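Local coordinates for protein 3-dehydroquinate dehydratase (Aquifex aeolicus, PDB 2EGZ) that catalyses the cis-dehydration of 3-dehydroquinate to 3-dehydroshikimate, the third step of the chorismate pathway, through a Schiff-base intermediate, as a homodimer, at residues 5-10 and 25-30; 30-35 and 57-62; 84-89 and 110-115; 140-145 and 168-173. All blocks are in the same frame, centred on the assembly; numbering follows the deposited sequence.

Contact 1 (5-10 and 25-30); sequences VPLDDT and DIVELR
The carbonyl oxygen of Val5 receives two groups from the adjacent strand: Glu28 N bonds to Val5 O at 2.9 Å, coming from above the carbonyl plane, and the CA-H of Val27 adds a longer, weaker contact. The parallel ladder runs on through Val5 N to Ile26 O, Leu7 N to Glu28 O at 3.0 Å and Arg30 N to Leu7 O at 3.2 Å. Pro6 pairs with Glu28 on one face of the sheet, where Pro6 CB lies 3.7 Å from Glu28 OE1 and 3.9 Å from Arg30 CG. The Glu28 chain, with CG trans to its own N (chi1 173°) and extended beyond, brings OE1 up to Pro6 CB, and its OE2 bonds to Thr59 OG1 of the next strand. On the other face Leu7 CD1 meets Val27 CG1 at 3.8 Å, the two side chains crossing at a slant beneath helix 12-22, whose Phe12 and Leu16 cover them. Strand 2-7, that helix and strand 26-30 form a beta-alpha-beta unit of the TIM barrel, and Glu28, Leu29 and Arg30 are predicted to bind 3-dehydroquinate, consistent with strand 26-30 contributing to the substrate site.

Contact 2 (30-35 and 57-62); sequences RVDQFS and ILTIRS
Arg30, Arg61 and Val31 bury the most surface here, and the two arginines do so by stacking. Their guanidinium groups lie over one another, centres 3.8 Å apart and planes 27° apart, with Arg61 NH2 over a face of Arg30 near its rim. Both chains bend at chi2 and chi3, which folds them into this overlap. Asp32 holds the Arg30 group side-on: Arg30 NE reaches the syn lone pair of Asp32 OD1 at 2.9 Å within the guanidinium plane, and Arg30 NH2 meets Asp32 OD2 at 2.8 Å. The same Asp32 OD1 takes a weak bond from Arg61 N at 3.3 Å. Val31 N bonds to Thr59 O at 2.9 Å, and its side chain is apolar packing, CG2 on Leu58 CD1 and CB on Ile60 CG1. A leucine in place of Arg30 would probably leave the Asp32 carboxylate without its paired donors and one face of the Arg61 guanidinium without its stacking partner. Arg61 NH1 bonds to Glu65 O and NH2 to a bound tartaric acid. The stacked pair probably lines an anion pocket, as the tartaric acid suggests, consistent with the established role of Arg61 and predicted role of Arg30 in binding 3-dehydroquinate.

Contact 3 (84-89 and 110-115); sequences SDYTDI and KLIISY
Lys110 opens the pairing by giving its N-H to Asp85 O and accepting from Thr87 N, while its side chain runs beside Tyr86 in the same direction, Lys110 CD 3.5 Å from Tyr86 CE1. At their ends a water lies 2.6 Å from Tyr86 OH, in the ring plane, and accepts a weak bond from Lys110 NZ. Leu111 turns to the other face, where its CD1 sits 3.4 Å from Thr87 O and also touches Ile89 CG2. The backbone of Ile112 is held from both ends: Ile112 N reaches Thr87 O at 2.7 Å in an almost straight bond (173°), and Ile112 O receives Ile89 N. Its CD1 leans on Tyr86 CD1 and its CG2 on the Asp88 carboxylate. Ile113 adds CG1 against Ile89 CG2 at 4.1 Å. Ser114 closes the series twice over, Ser114 N bonding to Ile89 O at 2.9 Å and Ser114 OG (chi1 61°, between backbone N and carbonyl carbon) giving its proton to the syn lone pair of Asp88 OD1 at 2.7 Å. Ile112 and Ser114, on the face of Asp88, lie near the active-site residues Lys142 and His116. Ile89 packs on Leu96, Leu97 and Leu100 of helix 94-107 and Leu111 on its Thr104. Strands 86-90 and 110-117 with this helix form a beta-alpha-beta unit of the TIM barrel, flanked by strands 55-59 and 140-146.

Contact 4 (140-145 and 168-173); sequences IPKIAV and ILISMG
Five backbone hydrogen bonds join the nearly parallel strands 140-145 and 168-172. Ile168 N donates to Pro141 O within the carbonyl plane at 2.9 Å, Ile143 N to Ile168 O, Ile170 N to Ile143 O, and Val145 N to Ile170 O. The last, Met172 N to Val145 O at 2.9 Å, comes in 49° out of the carbonyl plane. The alternate N-H groups face away: Leu169 N and Ser171 N go to the hydroxyls of Ser188 and Ser179, and the backbone of Lys142 bonds to strand 110-117. On the face shared with Ile168 and Ile170, CG anti to N (chi1 170°) lays the extended Lys142 chain along both isoleucines, Lys142 CG on Ile168 CG2 at 3.7 Å and Lys142 CE on Ile170 CD1 at 3.9 Å. Ala144 CB packs on Ile170 CB, and the bend at the end of Met172 (chi3 -68°) brings Met172 CE to 3.4 Å from Ala144 O. Lys142 NZ bonds to a tartaric acid, probably from the crystallisation liquor, has Asp88 as a long, weak ionic partner and makes a cation-pi contact with Tyr192. An alanine at Lys142 would remove the amine and is likely to leave Ile168 CG2 and Ile170 CD1 without the aliphatic chain they pack on. The isoleucines thus border the lysine shaft while its amine reaches the tartaric acid, in keeping with its Schiff-base role.

The four contacts follow one another along the chain and all involve strands of the parallel sheet of the TIM barrel, contact 2 at the ends of strands 26-30 and 55-59. Contacts 1 and 2 share Arg30, with centres about 9 Å apart. Contact 2 leads to contact 3, about 12 Å away between centres, because strands 55-59 and 86-90 are neighbours, and contact 3 leads to contact 4, about 13 Å away, through strands 110-117 and 140-146. Contacts 1 and 4 lie on opposite sides of the chain's centre, their centres about 17 Å apart. Seven consecutive strands thus bring Arg61 and the Schiff-base lysine, Lys142, from separate parts of the sequence to one active site.

Contact 1 (5-10 and 25-30)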
loop_
_atom_site.group_PDB
_atom_site.type_symbol
_atom_site.label_atom_id
_atom_site.label_comp_id
_atom_site.label_asym_id
_atom_site.label_seq_id
_atom_site.Cartn_x
_atom_site.Cartn_y
_atom_site.Cartn_z
ATOM N N VAL B 5 -21.279 5.935 12.171
ATOM C CA VAL B 5 -20.444 6.895 12.877
ATOM C C VAL B 5 -19.298 6.140 13.535
ATOM O O VAL B 5 -19.517 5.145 14.230
ATOM C CB VAL B 5 -21.244 7.662 13.958
ATOM C CG1 VAL B 5 -21.910 6.686 14.908
ATOM C CG2 VAL B 5 -20.319 8.603 14.720
ATOM N N PRO B 6 -18.052 6.573 13.287
ATOM C CA PRO B 6 -16.894 5.910 13.887
ATOM C C PRO B 6 -16.736 6.339 15.335
ATOM O O PRO B 6 -17.043 7.477 15.689
ATOM C CB PRO B 6 -15.735 6.405 13.034
ATOM C CG PRO B 6 -16.172 7.797 12.678
ATOM C CD PRO B 6 -17.620 7.559 12.280
ATOM N N LEU B 7 -16.252 5.431 16.168
ATOM C CA LEU B 7 -16.049 5.737 17.574
ATOM C C LEU B 7 -14.852 4.987 18.128
ATOM O O LEU B 7 -14.586 3.849 17.737
ATOM C CB LEU B 7 -17.281 5.347 18.401
ATOM C CG LEU B 7 -18.630 6.054 18.231
ATOM C CD1 LEU B 7 -19.628 5.419 19.191
ATOM C CD2 LEU B 7 -18.502 7.548 18.517
ATOM N N ASP B 8 -14.114 5.638 19.023
ATOM C CA ASP B 8 -12.997 4.979 19.677
ATOM C C ASP B 8 -13.633 4.493 20.976
ATOM O O ASP B 8 -14.860 4.431 21.072
ATOM C CB ASP B 8 -11.836 5.948 19.955
ATOM C CG ASP B 8 -12.262 7.174 20.741
ATOM O OD1 ASP B 8 -13.037 7.029 21.708
ATOM O OD2 ASP B 8 -11.804 8.287 20.398
ATOM N N ASP B 9 -12.834 4.165 21.982
ATOM C CA ASP B 9 -13.408 3.667 23.228
ATOM C C ASP B 9 -13.593 4.683 24.353
ATOM O O ASP B 9 -13.982 4.310 25.459
ATOM C CB ASP B 9 -12.586 2.476 23.733
ATOM C CG ASP B 9 -11.097 2.760 23.763
ATOM O OD1 ASP B 9 -10.680 3.851 23.319
ATOM O OD2 ASP B 9 -10.338 1.885 24.226
ATOM N N THR B 10 -13.334 5.959 24.078
ATOM C CA THR B 10 -13.483 6.998 25.096
ATOM C C THR B 10 -14.948 7.380 25.291
ATOM O O THR B 10 -15.670 7.610 24.317
ATOM C CB THR B 10 -12.688 8.272 24.725
ATOM O OG1 THR B 10 -13.272 8.883 23.570
ATOM C CG2 THR B 10 -11.235 7.926 24.429
ATOM N N ASP B 25 -27.382 4.212 12.278
ATOM C CA ASP B 25 -27.849 2.849 12.024
ATOM C C ASP B 25 -26.712 1.917 12.386
ATOM O O ASP B 25 -26.923 0.775 12.803
ATOM C CB ASP B 25 -28.162 2.644 10.540
ATOM C CG ASP B 25 -29.272 3.533 10.047
ATOM O OD1 ASP B 25 -30.413 3.355 10.520
ATOM O OD2 ASP B 25 -29.006 4.406 9.186
ATOM N N ILE B 26 -25.498 2.429 12.215
ATOM C CA ILE B 26 -24.292 1.658 12.458
ATOM C C ILE B 26 -23.236 2.407 13.256
ATOM O O ILE B 26 -23.093 3.618 13.127
ATOM C CB ILE B 26 -23.627 1.276 11.117
ATOM C CG1 ILE B 26 -24.588 0.448 10.267
ATOM C CG2 ILE B 26 -22.326 0.540 11.367
ATOM C CD1 ILE B 26 -24.099 0.255 8.848
ATOM N N VAL B 27 -22.501 1.671 14.083
ATOM C CA VAL B 27 -21.394 2.248 14.829
ATOM C C VAL B 27 -20.161 1.516 14.312
ATOM O O VAL B 27 -20.105 0.284 14.328
ATOM C CB VAL B 27 -21.498 2.017 16.362
ATOM C CG1 VAL B 27 -20.144 2.284 17.022
ATOM C CG2 VAL B 27 -22.539 2.952 16.960
ATOM N N GLU B 28 -19.188 2.267 13.818
ATOM C CA GLU B 28 -17.965 1.646 13.340
ATOM C C GLU B 28 -16.937 1.697 14.459
ATOM O O GLU B 28 -16.520 2.779 14.877
ATOM C CB GLU B 28 -17.399 2.377 12.121
ATOM C CG GLU B 28 -16.020 1.846 11.712
ATOM C CD GLU B 28 -15.431 2.556 10.508
ATOM O OE1 GLU B 28 -15.549 3.795 10.438
ATOM O OE2 GLU B 28 -14.834 1.878 9.642
ATOM N N LEU B 29 -16.535 0.535 14.955
ATOM C CA LEU B 29 -15.537 0.503 16.011
ATOM C C LEU B 29 -14.168 0.610 15.360
ATOM O O LEU B 29 -13.727 -0.303 14.666
ATOM C CB LEU B 29 -15.625 -0.797 16.822
ATOM C CG LEU B 29 -16.747 -0.937 17.857
ATOM C CD1 LEU B 29 -18.093 -0.884 17.164
ATOM C CD2 LEU B 29 -16.593 -2.252 18.606
ATOM N N ARG B 30 -13.515 1.751 15.557
ATOM C CA ARG B 30 -12.183 1.961 15.009
ATOM C C ARG B 30 -11.221 1.451 16.072
ATOM O O ARG B 30 -10.679 2.226 16.861
ATOM C CB ARG B 30 -11.945 3.449 14.732
ATOM C CG ARG B 30 -12.658 3.973 13.487
ATOM C CD ARG B 30 -12.114 3.306 12.228
ATOM N NE ARG B 30 -10.682 3.562 12.065
ATOM C CZ ARG B 30 -10.172 4.631 11.462
ATOM N NH1 ARG B 30 -10.975 5.555 10.948
ATOM N NH2 ARG B 30 -8.856 4.788 11.394
#

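Contact 2 (30-35 and 57-62)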
loop_
_atom_site.group_PDB
_atom_site.type_symbol
_atom_site.label_atom_id
_atom_site.label_comp_id
_atom_site.label_asym_id
_atom_site.label_seq_id
_atom_site.Cartn_x
_atom_site.Cartn_y
_atom_site.Cartn_z
ATOM N N ARG B 30 -13.515 1.751 15.557
ATOM C CA ARG B 30 -12.183 1.961 15.009
ATOM C C ARG B 30 -11.221 1.451 16.072
ATOM O O ARG B 30 -10.679 2.226 16.861
ATOM C CB ARG B 30 -11.945 3.449 14.732
ATOM C CG ARG B 30 -12.658 3.973 13.487
ATOM C CD ARG B 30 -12.114 3.306 12.228
ATOM N NE ARG B 30 -10.682 3.562 12.065
ATOM C CZ ARG B 30 -10.172 4.631 11.462
ATOM N NH1 ARG B 30 -10.975 5.555 10.948
ATOM N NH2 ARG B 30 -8.856 4.788 11.394
ATOM N N VAL B 31 -11.028 0.136 16.088
ATOM C CA VAL B 31 -10.165 -0.505 17.068
ATOM C C VAL B 31 -8.731 0.010 17.031
ATOM O O VAL B 31 -8.005 -0.102 18.018
ATOM C CB VAL B 31 -10.169 -2.031 16.885
ATOM C CG1 VAL B 31 -9.364 -2.695 17.996
ATOM C CG2 VAL B 31 -11.605 -2.543 16.892
ATOM N N ASP B 32 -8.320 0.578 15.902
ATOM C CA ASP B 32 -6.967 1.114 15.790
ATOM C C ASP B 32 -6.812 2.357 16.668
ATOM O O ASP B 32 -5.696 2.803 16.939
ATOM C CB ASP B 32 -6.650 1.465 14.334
ATOM C CG ASP B 32 -7.728 2.314 13.693
ATOM O OD1 ASP B 32 -8.850 1.798 13.503
ATOM O OD2 ASP B 32 -7.459 3.495 13.385
ATOM N N GLN B 33 -7.940 2.908 17.109
ATOM C CA GLN B 33 -7.945 4.099 17.950
ATOM C C GLN B 33 -8.283 3.751 19.399
ATOM O O GLN B 33 -8.479 4.638 20.231
ATOM C CB GLN B 33 -8.959 5.106 17.405
ATOM C CG GLN B 33 -8.666 5.555 15.977
ATOM C CD GLN B 33 -7.761 6.771 15.912
ATOM O OE1 GLN B 33 -6.721 6.825 16.572
ATOM N NE2 GLN B 33 -8.154 7.756 15.106
ATOM N N PHE B 34 -8.349 2.455 19.687
ATOM C CA PHE B 34 -8.657 1.961 21.027
ATOM C C PHE B 34 -7.401 1.909 21.890
ATOM O O PHE B 34 -6.320 1.569 21.407
ATOM C CB PHE B 34 -9.253 0.550 20.947
ATOM C CG PHE B 34 -10.749 0.516 20.744
ATOM C CD1 PHE B 34 -11.382 1.439 19.917
ATOM C CD2 PHE B 34 -11.518 -0.474 21.355
ATOM C CE1 PHE B 34 -12.760 1.376 19.700
ATOM C CE2 PHE B 34 -12.894 -0.548 21.145
ATOM C CZ PHE B 34 -13.516 0.379 20.315
ATOM N N SER B 35 -7.553 2.239 23.168
ATOM C CA SER B 35 -6.434 2.211 24.104
ATOM C C SER B 35 -6.311 0.808 24.696
ATOM O O SER B 35 -5.440 0.542 25.524
ATOM C CB SER B 35 -6.654 3.230 25.214
ATOM N N ILE B 57 -19.542 -2.248 12.507
ATOM C CA ILE B 57 -18.539 -2.419 11.469
ATOM C C ILE B 57 -17.272 -2.588 12.298
ATOM O O ILE B 57 -16.930 -1.721 13.106
ATOM C CB ILE B 57 -18.355 -1.178 10.563
ATOM C CG1 ILE B 57 -19.566 -0.991 9.647
ATOM C CG2 ILE B 57 -17.113 -1.365 9.694
ATOM C CD1 ILE B 57 -19.517 0.296 8.838
ATOM N N LEU B 58 -16.603 -3.719 12.124
ATOM C CA LEU B 58 -15.368 -3.994 12.846
ATOM C C LEU B 58 -14.212 -3.526 11.971
ATOM O O LEU B 58 -13.932 -4.130 10.934
ATOM C CB LEU B 58 -15.239 -5.496 13.120
ATOM C CG LEU B 58 -13.921 -5.984 13.735
ATOM C CD1 LEU B 58 -13.747 -5.390 15.128
ATOM C CD2 LEU B 58 -13.923 -7.505 13.802
ATOM N N THR B 59 -13.561 -2.442 12.384
ATOM C CA THR B 59 -12.434 -1.888 11.646
ATOM C C THR B 59 -11.194 -1.826 12.522
ATOM O O THR B 59 -11.253 -1.399 13.671
ATOM C CB THR B 59 -12.721 -0.457 11.144
ATOM O OG1 THR B 59 -13.803 -0.484 10.207
ATOM C CG2 THR B 59 -11.488 0.127 10.456
ATOM N N ILE B 60 -10.073 -2.263 11.968
ATOM C CA ILE B 60 -8.798 -2.235 12.677
ATOM C C ILE B 60 -7.842 -1.727 11.611
ATOM O O ILE B 60 -6.984 -2.459 11.125
ATOM C CB ILE B 60 -8.375 -3.642 13.123
ATOM C CG1 ILE B 60 -9.549 -4.343 13.811
ATOM C CG2 ILE B 60 -7.199 -3.540 14.094
ATOM C CD1 ILE B 60 -9.285 -5.797 14.151
ATOM N N ARG B 61 -8.019 -0.461 11.245
ATOM C CA ARG B 61 -7.237 0.172 10.189
ATOM C C ARG B 61 -5.729 -0.012 10.248
ATOM O O ARG B 61 -5.095 0.246 11.270
ATOM C CB ARG B 61 -7.552 1.669 10.133
ATOM C CG ARG B 61 -7.097 2.331 8.842
ATOM C CD ARG B 61 -7.979 1.917 7.673
ATOM N NE ARG B 61 -9.354 2.370 7.863
ATOM C CZ ARG B 61 -9.736 3.646 7.826
ATOM N NH1 ARG B 61 -8.853 4.613 7.599
ATOM N NH2 ARG B 61 -11.007 3.960 8.032
ATOM N N SER B 62 -5.160 -0.451 9.129
ATOM C CA SER B 62 -3.720 -0.649 9.033
ATOM C C SER B 62 -3.062 0.729 9.034
ATOM O O SER B 62 -3.650 1.711 8.578
ATOM C CB SER B 62 -3.369 -1.399 7.745
ATOM O OG SER B 62 -3.806 -0.694 6.596
#

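Contact 3 (84-89 and 110-115)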
loop_
_atom_site.group_PDB
_atom_site.type_symbol
_atom_site.label_atom_id
_atom_site.label_comp_id
_atom_site.label_asym_id
_atom_site.label_seq_id
_atom_site.Cartn_x
_atom_site.Cartn_y
_atom_site.Cartn_z
ATOM N N SER B 84 -19.625 -9.460 14.183
ATOM C CA SER B 84 -19.923 -8.102 13.746
ATOM C C SER B 84 -20.726 -8.147 12.447
ATOM O O SER B 84 -20.483 -9.001 11.595
ATOM C CB SER B 84 -18.621 -7.326 13.530
ATOM O OG SER B 84 -18.879 -5.971 13.218
ATOM N N ASP B 85 -21.682 -7.234 12.296
ATOM C CA ASP B 85 -22.509 -7.206 11.090
ATOM C C ASP B 85 -21.648 -7.005 9.851
ATOM O O ASP B 85 -21.909 -7.598 8.802
ATOM C CB ASP B 85 -23.554 -6.102 11.203
ATOM C CG ASP B 85 -24.404 -6.246 12.447
ATOM O OD1 ASP B 85 -25.319 -7.104 12.455
ATOM O OD2 ASP B 85 -24.141 -5.519 13.424
ATOM N N TYR B 86 -20.627 -6.162 9.980
ATOM C CA TYR B 86 -19.689 -5.893 8.889
ATOM C C TYR B 86 -18.275 -5.914 9.449
ATOM O O TYR B 86 -18.056 -5.627 10.627
ATOM C CB TYR B 86 -19.863 -4.486 8.306
ATOM C CG TYR B 86 -21.210 -4.136 7.730
ATOM C CD1 TYR B 86 -21.468 -4.290 6.367
ATOM C CD2 TYR B 86 -22.203 -3.579 8.533
ATOM C CE1 TYR B 86 -22.680 -3.885 5.819
ATOM C CE2 TYR B 86 -23.414 -3.174 7.998
ATOM C CZ TYR B 86 -23.646 -3.324 6.643
ATOM O OH TYR B 86 -24.833 -2.887 6.104
ATOM N N THR B 87 -17.325 -6.239 8.583
ATOM C CA THR B 87 -15.911 -6.203 8.919
ATOM C C THR B 87 -15.282 -5.437 7.759
ATOM O O THR B 87 -15.521 -5.759 6.592
ATOM C CB THR B 87 -15.270 -7.601 9.006
ATOM O OG1 THR B 87 -15.730 -8.272 10.186
ATOM C CG2 THR B 87 -13.751 -7.474 9.062
ATOM N N ASP B 88 -14.517 -4.401 8.079
ATOM C CA ASP B 88 -13.856 -3.597 7.057
ATOM C C ASP B 88 -12.375 -3.958 7.046
ATOM O O ASP B 88 -11.674 -3.742 8.033
ATOM C CB ASP B 88 -14.027 -2.099 7.368
ATOM C CG ASP B 88 -13.378 -1.196 6.321
ATOM O OD1 ASP B 88 -12.290 -1.549 5.814
ATOM O OD2 ASP B 88 -13.943 -0.118 6.016
ATOM N N ILE B 89 -11.912 -4.522 5.937
ATOM C CA ILE B 89 -10.508 -4.889 5.791
ATOM C C ILE B 89 -9.982 -4.137 4.568
ATOM O O ILE B 89 -10.714 -3.934 3.605
ATOM C CB ILE B 89 -10.344 -6.419 5.592
ATOM C CG1 ILE B 89 -8.857 -6.793 5.510
ATOM C CG2 ILE B 89 -11.075 -6.862 4.339
ATOM C CD1 ILE B 89 -8.079 -6.508 6.781
ATOM N N LYS B 110 -21.134 -9.534 6.636
ATOM C CA LYS B 110 -20.667 -8.857 5.426
ATOM C C LYS B 110 -19.242 -8.338 5.506
ATOM O O LYS B 110 -18.782 -7.907 6.562
ATOM C CB LYS B 110 -21.593 -7.684 5.083
ATOM C CG LYS B 110 -23.029 -8.082 4.805
ATOM C CD LYS B 110 -23.874 -6.871 4.433
ATOM C CE LYS B 110 -25.284 -7.290 4.034
ATOM N NZ LYS B 110 -26.105 -6.123 3.600
ATOM N N LEU B 111 -18.554 -8.363 4.369
ATOM C CA LEU B 111 -17.180 -7.891 4.308
ATOM C C LEU B 111 -17.064 -6.634 3.462
ATOM O O LEU B 111 -17.510 -6.602 2.314
ATOM C CB LEU B 111 -16.269 -8.969 3.714
ATOM C CG LEU B 111 -14.762 -8.690 3.762
ATOM C CD1 LEU B 111 -14.311 -8.617 5.213
ATOM C CD2 LEU B 111 -13.995 -9.785 3.022
ATOM N N ILE B 112 -16.484 -5.593 4.043
ATOM C CA ILE B 112 -16.255 -4.357 3.312
ATOM C C ILE B 112 -14.769 -4.398 2.996
ATOM O O ILE B 112 -13.965 -4.698 3.870
ATOM C CB ILE B 112 -16.547 -3.111 4.172
ATOM C CG1 ILE B 112 -18.053 -2.967 4.402
ATOM C CG2 ILE B 112 -15.987 -1.869 3.496
ATOM C CD1 ILE B 112 -18.402 -1.842 5.366
ATOM N N ILE B 113 -14.404 -4.133 1.748
ATOM C CA ILE B 113 -13.001 -4.135 1.359
ATOM C C ILE B 113 -12.706 -2.715 0.923
ATOM O O ILE B 113 -13.187 -2.252 -0.113
ATOM C CB ILE B 113 -12.748 -5.139 0.230
ATOM C CG1 ILE B 113 -13.024 -6.554 0.755
ATOM C CG2 ILE B 113 -11.307 -5.018 -0.265
ATOM C CD1 ILE B 113 -12.944 -7.648 -0.299
ATOM N N SER B 114 -11.915 -2.027 1.736
ATOM C CA SER B 114 -11.617 -0.623 1.511
ATOM C C SER B 114 -10.276 -0.208 0.922
ATOM O O SER B 114 -9.291 -0.946 0.945
ATOM C CB SER B 114 -11.804 0.122 2.830
ATOM O OG SER B 114 -10.910 -0.393 3.806
ATOM N N TYR B 115 -10.275 1.018 0.409
ATOM C CA TYR B 115 -9.101 1.646 -0.174
ATOM C C TYR B 115 -9.192 3.119 0.192
ATOM O O TYR B 115 -10.226 3.749 -0.036
ATOM C CB TYR B 115 -9.101 1.520 -1.700
ATOM C CG TYR B 115 -8.053 2.402 -2.346
ATOM C CD1 TYR B 115 -6.701 2.076 -2.269
ATOM C CD2 TYR B 115 -8.406 3.607 -2.959
ATOM C CE1 TYR B 115 -5.722 2.932 -2.774
ATOM C CE2 TYR B 115 -7.435 4.470 -3.469
ATOM C CZ TYR B 115 -6.096 4.127 -3.368
ATOM O OH TYR B 115 -5.128 4.992 -3.836
HETATM O O HOH W 1 -25.119 -2.897 3.474
#

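Contact 4 (140-145 and 168-173)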
loop_
_atom_site.group_PDB
_atom_site.type_symbol
_atom_site.label_atom_id
_atom_site.label_comp_id
_atom_site.label_asym_id
_atom_site.label_seq_id
_atom_site.Cartn_x
_atom_site.Cartn_y
_atom_site.Cartn_z
ATOM N N ILE B 140 -17.937 -5.772 -0.186
ATOM C CA ILE B 140 -18.546 -4.530 -0.634
ATOM C C ILE B 140 -17.383 -3.558 -0.762
ATOM O O ILE B 140 -16.800 -3.143 0.236
ATOM C CB ILE B 140 -19.533 -3.974 0.405
ATOM C CG1 ILE B 140 -20.630 -5.006 0.688
ATOM C CG2 ILE B 140 -20.138 -2.665 -0.103
ATOM C CD1 ILE B 140 -21.546 -4.616 1.834
ATOM N N PRO B 141 -17.015 -3.194 -1.994
ATOM C CA PRO B 141 -15.901 -2.264 -2.164
ATOM C C PRO B 141 -16.188 -0.872 -1.612
ATOM O O PRO B 141 -17.272 -0.322 -1.806
ATOM C CB PRO B 141 -15.676 -2.268 -3.679
ATOM C CG PRO B 141 -17.053 -2.535 -4.220
ATOM C CD PRO B 141 -17.588 -3.591 -3.294
ATOM N N LYS B 142 -15.205 -0.321 -0.905
ATOM C CA LYS B 142 -15.314 1.010 -0.319
ATOM C C LYS B 142 -14.124 1.832 -0.781
ATOM O O LYS B 142 -12.979 1.398 -0.647
ATOM C CB LYS B 142 -15.304 0.932 1.213
ATOM C CG LYS B 142 -15.163 2.285 1.890
ATOM C CD LYS B 142 -15.169 2.179 3.410
ATOM C CE LYS B 142 -15.073 3.563 4.041
ATOM N NZ LYS B 142 -15.126 3.539 5.534
ATOM N N ILE B 143 -14.397 3.013 -1.326
ATOM C CA ILE B 143 -13.346 3.907 -1.798
ATOM C C ILE B 143 -13.506 5.250 -1.098
ATOM O O ILE B 143 -14.553 5.881 -1.197
ATOM C CB ILE B 143 -13.439 4.136 -3.330
ATOM C CG1 ILE B 143 -13.302 2.806 -4.069
ATOM C CG2 ILE B 143 -12.343 5.099 -3.788
ATOM C CD1 ILE B 143 -13.483 2.921 -5.572
ATOM N N ALA B 144 -12.471 5.675 -0.383
ATOM C CA ALA B 144 -12.497 6.958 0.316
ATOM C C ALA B 144 -11.258 7.720 -0.147
ATOM O O ALA B 144 -10.140 7.394 0.255
ATOM C CB ALA B 144 -12.454 6.737 1.823
ATOM N N VAL B 145 -11.461 8.729 -0.992
ATOM C CA VAL B 145 -10.349 9.504 -1.542
ATOM C C VAL B 145 -10.567 11.015 -1.477
ATOM O O VAL B 145 -11.683 11.504 -1.665
ATOM C CB VAL B 145 -10.087 9.108 -3.013
ATOM C CG1 VAL B 145 -9.714 7.635 -3.097
ATOM C CG2 VAL B 145 -11.337 9.381 -3.861
ATOM N N ILE B 168 -19.414 1.589 -1.532
ATOM C CA ILE B 168 -19.380 2.710 -0.595
ATOM C C ILE B 168 -18.426 3.719 -1.209
ATOM O O ILE B 168 -17.246 3.425 -1.415
ATOM C CB ILE B 168 -18.863 2.270 0.790
ATOM C CG1 ILE B 168 -19.848 1.271 1.407
ATOM C CG2 ILE B 168 -18.675 3.492 1.694
ATOM C CD1 ILE B 168 -19.286 0.517 2.616
ATOM N N LEU B 169 -18.944 4.903 -1.516
ATOM C CA LEU B 169 -18.143 5.943 -2.144
ATOM C C LEU B 169 -18.047 7.180 -1.282
ATOM O O LEU B 169 -19.064 7.710 -0.838
ATOM C CB LEU B 169 -18.763 6.323 -3.483
ATOM C CG LEU B 169 -18.955 5.144 -4.435
ATOM C CD1 LEU B 169 -19.750 5.597 -5.646
ATOM C CD2 LEU B 169 -17.592 4.598 -4.839
ATOM N N ILE B 170 -16.826 7.652 -1.063
ATOM C CA ILE B 170 -16.628 8.841 -0.250
ATOM C C ILE B 170 -15.543 9.742 -0.813
ATOM O O ILE B 170 -14.405 9.305 -0.996
ATOM C CB ILE B 170 -16.213 8.476 1.193
ATOM C CG1 ILE B 170 -17.257 7.554 1.823
ATOM C CG2 ILE B 170 -16.071 9.740 2.030
ATOM C CD1 ILE B 170 -16.797 6.904 3.095
ATOM N N SER B 171 -15.905 10.985 -1.114
ATOM C CA SER B 171 -14.925 11.963 -1.574
ATOM C C SER B 171 -14.661 12.769 -0.309
ATOM O O SER B 171 -15.535 13.507 0.153
ATOM C CB SER B 171 -15.503 12.879 -2.659
ATOM O OG SER B 171 -15.664 12.184 -3.879
ATOM N N MET B 172 -13.472 12.606 0.267
ATOM C CA MET B 172 -13.113 13.312 1.492
ATOM C C MET B 172 -12.710 14.756 1.207
ATOM O O MET B 172 -12.385 15.112 0.071
ATOM C CB MET B 172 -11.971 12.579 2.211
ATOM C CG MET B 172 -12.300 11.139 2.630
ATOM S SD MET B 172 -10.979 10.271 3.555
ATOM C CE MET B 172 -9.726 10.093 2.260
ATOM N N GLY B 173 -12.745 15.592 2.241
ATOM C CA GLY B 173 -12.367 16.983 2.065
ATOM C C GLY B 173 -13.561 17.888 1.857
ATOM O O GLY B 173 -14.684 17.413 1.692
#